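Specific mitochondrial acyl carrier protein (Toxoplasma, PDB 3CE7) probably carries growing acyl chains on a phosphopantetheine arm during fatty acid biosynthesis in the mitochondrion. Local coordinates at residues Asn22-Lys34 with Thr49-Phe63. Residues are numbered along the deposited sequence; the frame is centred on the assembly and turned at random. Where two conformers were deposited one is given.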
loop_
_atom_site.group_PDB
_atom_site.type_symbol
_atom_site.label_atom_id
_atom_site.label_comp_id
_atom_site.label_asym_id
_atom_site.label_seq_id
_atom_site.Cartn_x
_atom_site.Cartn_y
_atom_site.Cartn_z
ATOM N N ASN A 22 -9.732 -0.517 1.832
ATOM C CA ASN A 22 -10.061 0.588 2.737
ATOM C C ASN A 22 -8.984 0.786 3.809
ATOM O O ASN A 22 -8.565 1.915 4.076
ATOM C CB ASN A 22 -11.450 0.387 3.368
ATOM C CG ASN A 22 -12.579 0.716 2.404
ATOM O OD1 ASN A 22 -12.387 1.477 1.458
ATOM N ND2 ASN A 22 -13.761 0.136 2.635
ATOM N N TYR A 23 -8.506 -0.314 4.396
ATOM C CA TYR A 23 -7.487 -0.242 5.432
ATOM C C TYR A 23 -6.184 0.347 4.899
ATOM O O TYR A 23 -5.561 1.227 5.523
ATOM C CB TYR A 23 -7.230 -1.631 6.028
ATOM C CG TYR A 23 -6.652 -1.543 7.416
ATOM C CD1 TYR A 23 -7.495 -1.433 8.523
ATOM C CD2 TYR A 23 -5.274 -1.523 7.621
ATOM C CE1 TYR A 23 -6.987 -1.324 9.804
ATOM C CE2 TYR A 23 -4.749 -1.417 8.916
ATOM C CZ TYR A 23 -5.621 -1.315 9.994
ATOM O OH TYR A 23 -5.143 -1.208 11.290
ATOM N N ILE A 24 -5.780 -0.130 3.727
ATOM C CA ILE A 24 -4.524 0.286 3.118
ATOM C C ILE A 24 -4.568 1.761 2.697
ATOM O O ILE A 24 -3.581 2.472 2.847
ATOM C CB ILE A 24 -4.136 -0.676 1.979
ATOM C CG1 ILE A 24 -3.636 -1.987 2.603
ATOM C CG2 ILE A 24 -3.119 -0.042 1.026
ATOM C CD1 ILE A 24 -3.250 -3.081 1.634
ATOM N N VAL A 25 -5.720 2.221 2.212
ATOM C CA VAL A 25 -5.907 3.656 1.947
ATOM C C VAL A 25 -5.666 4.465 3.230
ATOM O O VAL A 25 -4.908 5.439 3.211
ATOM C CB VAL A 25 -7.299 3.965 1.340
ATOM C CG1 VAL A 25 -7.570 5.487 1.298
ATOM C CG2 VAL A 25 -7.387 3.387 -0.063
ATOM N N GLY A 26 -6.263 4.023 4.334
ATOM C CA GLY A 26 -6.060 4.670 5.642
ATOM C C GLY A 26 -4.606 4.703 6.080
ATOM O O GLY A 26 -4.120 5.723 6.597
ATOM N N MET A 27 -3.900 3.596 5.869
ATOM C CA MET A 27 -2.474 3.520 6.202
ATOM C C MET A 27 -1.671 4.524 5.381
ATOM O O MET A 27 -0.771 5.194 5.903
ATOM C CB MET A 27 -1.924 2.126 5.913
ATOM C CG MET A 27 -2.435 1.048 6.839
ATOM S SD MET A 27 -1.859 -0.581 6.323
ATOM C CE MET A 27 -0.088 -0.397 6.372
ATOM N N CYS A 28 -1.989 4.592 4.087
ATOM C CA CYS A 28 -1.265 5.446 3.163
ATOM C C CYS A 28 -1.445 6.907 3.545
ATOM O O CYS A 28 -0.506 7.692 3.451
ATOM C CB CYS A 28 -1.760 5.229 1.741
ATOM S SG CYS A 28 -0.910 6.284 0.511
ATOM N N GLN A 29 -2.652 7.262 3.978
ATOM C CA GLN A 29 -2.953 8.647 4.340
ATOM C C GLN A 29 -2.034 9.189 5.434
ATOM O O GLN A 29 -1.752 10.384 5.468
ATOM C CB GLN A 29 -4.428 8.800 4.723
ATOM C CG GLN A 29 -5.351 8.753 3.492
ATOM C CD GLN A 29 -6.826 8.602 3.843
ATOM O OE1 GLN A 29 -7.185 8.122 4.916
ATOM N NE2 GLN A 29 -7.692 9.004 2.914
ATOM N N LYS A 30 -1.549 8.306 6.309
ATOM C CA LYS A 30 -0.657 8.725 7.395
ATOM C C LYS A 30 0.700 9.203 6.867
ATOM O O LYS A 30 1.414 9.951 7.545
ATOM C CB LYS A 30 -0.450 7.594 8.415
ATOM C CG LYS A 30 -1.721 6.884 8.885
ATOM C CD LYS A 30 -2.628 7.764 9.722
ATOM C CE LYS A 30 -3.680 6.922 10.444
ATOM N NZ LYS A 30 -4.907 7.715 10.731
ATOM N N PHE A 31 1.048 8.781 5.653
ATOM C CA PHE A 31 2.302 9.185 5.015
ATOM C C PHE A 31 2.196 10.571 4.377
ATOM O O PHE A 31 3.212 11.176 4.025
ATOM C CB PHE A 31 2.690 8.194 3.920
ATOM C CG PHE A 31 3.373 6.941 4.416
ATOM C CD1 PHE A 31 2.716 6.056 5.276
ATOM C CD2 PHE A 31 4.653 6.621 3.971
ATOM C CE1 PHE A 31 3.342 4.888 5.710
ATOM C CE2 PHE A 31 5.289 5.459 4.401
ATOM C CZ PHE A 31 4.621 4.589 5.277
ATOM N N LEU A 32 0.972 11.066 4.216
ATOM C CA LEU A 32 0.742 12.172 3.292
ATOM C C LEU A 32 0.571 13.528 3.953
ATOM O O LEU A 32 0.225 13.640 5.131
ATOM C CB LEU A 32 -0.464 11.875 2.386
ATOM C CG LEU A 32 -0.413 10.559 1.598
ATOM C CD1 LEU A 32 -1.648 10.413 0.704
ATOM C CD2 LEU A 32 0.861 10.433 0.790
ATOM N N GLN A 33 0.827 14.556 3.153
ATOM C CA GLN A 33 0.597 15.933 3.557
ATOM C C GLN A 33 -0.892 16.105 3.831
ATOM O O GLN A 33 -1.729 15.536 3.124
ATOM C CB GLN A 33 1.071 16.887 2.449
ATOM C CG GLN A 33 0.938 18.384 2.753
ATOM C CD GLN A 33 1.742 18.827 3.972
ATOM O OE1 GLN A 33 1.194 19.409 4.907
ATOM N NE2 GLN A 33 3.042 18.539 3.971
ATOM N N LYS A 34 -1.222 16.885 4.859
ATOM C CA LYS A 34 -2.615 17.127 5.238
ATOM C C LYS A 34 -3.429 17.616 4.047
ATOM O O LYS A 34 -2.968 18.468 3.278
ATOM C CB LYS A 34 -2.698 18.147 6.372
ATOM N N THR A 49 3.969 13.827 0.178
ATOM C CA THR A 49 4.177 13.272 1.523
ATOM C C THR A 49 4.323 14.368 2.581
ATOM O O THR A 49 4.371 15.556 2.250
ATOM C CB THR A 49 5.410 12.348 1.563
ATOM O OG1 THR A 49 6.605 13.126 1.393
ATOM C CG2 THR A 49 5.328 11.282 0.471
ATOM N N ARG A 50 4.391 13.958 3.850
ATOM C CA ARG A 50 4.555 14.876 4.989
ATOM C C ARG A 50 5.771 15.784 4.831
ATOM O O ARG A 50 5.845 16.852 5.448
ATOM C CB ARG A 50 4.710 14.086 6.293
ATOM C CG ARG A 50 3.507 13.248 6.696
ATOM C CD ARG A 50 2.432 14.072 7.380
ATOM N NE ARG A 50 1.407 13.215 7.973
ATOM C CZ ARG A 50 1.225 13.040 9.281
ATOM N NH1 ARG A 50 1.988 13.681 10.166
ATOM N NH2 ARG A 50 0.263 12.231 9.708
ATOM N N GLU A 51 6.714 15.337 4.004
ATOM C CA GLU A 51 7.971 16.038 3.750
ATOM C C GLU A 51 7.858 17.085 2.649
ATOM O O GLU A 51 8.880 17.638 2.225
ATOM C CB GLU A 51 9.051 15.036 3.343
ATOM C CG GLU A 51 9.303 13.935 4.345
ATOM C CD GLU A 51 10.371 12.969 3.878
ATOM O OE1 GLU A 51 11.343 13.425 3.243
ATOM O OE2 GLU A 51 10.238 11.755 4.149
ATOM N N ASP A 52 6.621 17.342 2.204
ATOM C CA ASP A 52 6.321 18.255 1.094
ATOM C C ASP A 52 7.167 17.974 -0.150
ATOM O O ASP A 52 7.605 18.887 -0.863
ATOM C CB ASP A 52 6.411 19.726 1.537
ATOM C CG ASP A 52 5.253 20.141 2.443
ATOM O OD1 ASP A 52 4.648 19.266 3.101
ATOM O OD2 ASP A 52 4.949 21.353 2.501
ATOM N N ARG A 53 7.388 16.685 -0.401
ATOM C CA ARG A 53 8.018 16.199 -1.618
ATOM C C ARG A 53 7.091 15.118 -2.165
ATOM O O ARG A 53 6.220 14.626 -1.440
ATOM C CB ARG A 53 9.412 15.620 -1.331
ATOM C CG ARG A 53 9.421 14.368 -0.457
ATOM C CD ARG A 53 10.835 13.966 -0.061
ATOM N NE ARG A 53 11.518 13.210 -1.113
ATOM C CZ ARG A 53 12.833 13.004 -1.159
ATOM N NH1 ARG A 53 13.362 12.301 -2.155
ATOM N NH2 ARG A 53 13.626 13.502 -0.217
ATOM N N LEU A 54 7.267 14.750 -3.427
ATOM C CA LEU A 54 6.485 13.659 -3.992
ATOM C C LEU A 54 6.968 12.303 -3.473
ATOM O O LEU A 54 8.164 12.087 -3.254
ATOM C CB LEU A 54 6.496 13.698 -5.522
ATOM C CG LEU A 54 5.885 14.954 -6.161
ATOM C CD1 LEU A 54 5.946 14.863 -7.672
ATOM C CD2 LEU A 54 4.448 15.193 -5.706
ATOM N N TRP A 55 6.013 11.407 -3.266
ATOM C CA TRP A 55 6.269 10.022 -2.891
ATOM C C TRP A 55 7.330 9.407 -3.799
ATOM O O TRP A 55 7.270 9.561 -5.022
ATOM C CB TRP A 55 4.958 9.262 -3.058
ATOM C CG TRP A 55 4.954 7.814 -2.654
ATOM C CD1 TRP A 55 5.582 6.769 -3.277
ATOM C CD2 TRP A 55 4.238 7.259 -1.552
ATOM N NE1 TRP A 55 5.310 5.584 -2.607
ATOM C CE2 TRP A 55 4.479 5.860 -1.553
ATOM C CE3 TRP A 55 3.406 7.806 -0.563
ATOM C CZ2 TRP A 55 3.931 5.000 -0.586
ATOM C CZ3 TRP A 55 2.861 6.949 0.406
ATOM C CH2 TRP A 55 3.128 5.559 0.379
ATOM N N ASP A 56 8.303 8.713 -3.213
ATOM C CA ASP A 56 9.372 8.103 -4.002
ATOM C C ASP A 56 9.639 6.645 -3.603
ATOM O O ASP A 56 8.866 6.065 -2.828
ATOM C CB ASP A 56 10.652 8.961 -3.932
ATOM C CG ASP A 56 11.208 9.091 -2.519
ATOM O OD1 ASP A 56 10.771 8.348 -1.617
ATOM O OD2 ASP A 56 12.111 9.943 -2.312
ATOM N N CYS A 57 10.725 6.076 -4.129
ATOM C CA CYS A 57 11.078 4.675 -3.881
ATOM C C CYS A 57 11.174 4.370 -2.393
ATOM O O CYS A 57 10.704 3.325 -1.945
ATOM C CB CYS A 57 12.386 4.300 -4.579
ATOM S SG CYS A 57 12.260 4.298 -6.371
ATOM N N LEU A 58 11.772 5.282 -1.625
ATOM C CA LEU A 58 11.843 5.093 -0.170
ATOM C C LEU A 58 10.467 4.923 0.460
ATOM O O LEU A 58 10.276 4.056 1.323
ATOM C CB LEU A 58 12.572 6.257 0.514
ATOM C CG LEU A 58 12.673 6.169 2.046
ATOM C CD1 LEU A 58 13.463 4.937 2.502
ATOM C CD2 LEU A 58 13.314 7.439 2.576
ATOM N N ASP A 59 9.514 5.771 0.075
ATOM C CA ASP A 59 8.174 5.680 0.642
ATOM C C ASP A 59 7.559 4.316 0.337
ATOM O O ASP A 59 6.949 3.696 1.198
ATOM C CB ASP A 59 7.295 6.804 0.116
ATOM C CG ASP A 59 7.789 8.175 0.553
ATOM O OD1 ASP A 59 7.809 8.454 1.777
ATOM O OD2 ASP A 59 8.144 8.966 -0.333
ATOM N N THR A 60 7.750 3.838 -0.885
ATOM C CA THR A 60 7.227 2.514 -1.231
ATOM C C THR A 60 7.846 1.411 -0.371
ATOM O O THR A 60 7.125 0.573 0.182
ATOM C CB THR A 60 7.389 2.233 -2.716
ATOM O OG1 THR A 60 6.630 3.215 -3.429
ATOM C CG2 THR A 60 6.876 0.823 -3.064
ATOM N N VAL A 61 9.171 1.433 -0.233
ATOM C CA VAL A 61 9.876 0.464 0.611
ATOM C C VAL A 61 9.309 0.480 2.045
ATOM O O VAL A 61 8.996 -0.572 2.611
ATOM C CB VAL A 61 11.405 0.736 0.624
ATOM C CG1 VAL A 61 12.120 -0.158 1.638
ATOM C CG2 VAL A 61 12.011 0.552 -0.782
ATOM N N GLU A 62 9.173 1.673 2.620
ATOM C CA GLU A 62 8.630 1.832 3.976
ATOM C C GLU A 62 7.185 1.355 4.092
ATOM O O GLU A 62 6.801 0.679 5.062
ATOM C CB GLU A 62 8.737 3.290 4.402
ATOM C CG GLU A 62 10.172 3.744 4.610
ATOM C CD GLU A 62 10.306 5.234 4.831
ATOM O OE1 GLU A 62 9.383 5.998 4.453
ATOM O OE2 GLU A 62 11.363 5.645 5.359
ATOM N N PHE A 63 6.382 1.704 3.090
ATOM C CA PHE A 63 4.970 1.332 3.096
ATOM C C PHE A 63 4.794 -0.181 2.982
ATOM O O PHE A 63 3.983 -0.774 3.691
ATOM C CB PHE A 63 4.197 2.043 1.986
ATOM C CG PHE A 63 2.718 1.940 2.139
ATOM C CD1 PHE A 63 2.050 2.687 3.114
ATOM C CD2 PHE A 63 1.977 1.084 1.324
ATOM C CE1 PHE A 63 0.673 2.579 3.293
ATOM C CE2 PHE A 63 0.591 0.981 1.490
ATOM C CZ PHE A 63 -0.064 1.722 2.481
HETATM O O HOH W 1 -1.750 12.677 7.133
#
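L32 and T49 form a single backbone bridge, flanked by R50 N donating to F31 O at 3.0 Å, while helices 22-29 and 57-63 run at 129° to each other. Beside the bridge F31, W55 and F63 form an aromatic cluster. F63 drives an edge into one face of F31 in a T-shaped pair, with CD1 of F63 3.6 Å from CE1 of F31 and the planes at 78°. Its CG lies anti to the backbone N (chi1 -167°), which carries the ring to I24, M27 and C28; there its CE1 meets M27 CB and comes 3.4 Å from C28 N, and its CZ touches I24 CG2. F31 CB approaches W55 CZ3 obliquely, L32 CD2 lies at the edge of the indole, near its plane, and D59 CB sits over one face. A straight bond from W55 NE1 to T60 OG1 (2.8 Å) fixes the rotation of the indole. C28 SG lies 3.8 Å from W55 CZ3 and also, at a distance, above the F63 face. At the outer margin R50 NE makes a weak bond to L32 O, which also accepts from a water shared with Q29 O. L86 and I89 of helix 86-98 continue the apolar core around F63. The chemistry is thus divided: an aromatic interior with one cysteine sulfur packs the start of helix 57-71 against helix 17-29 in this acyl carrier bundle, and a hydrated polar margin ties the two ends of the long connection between those helices.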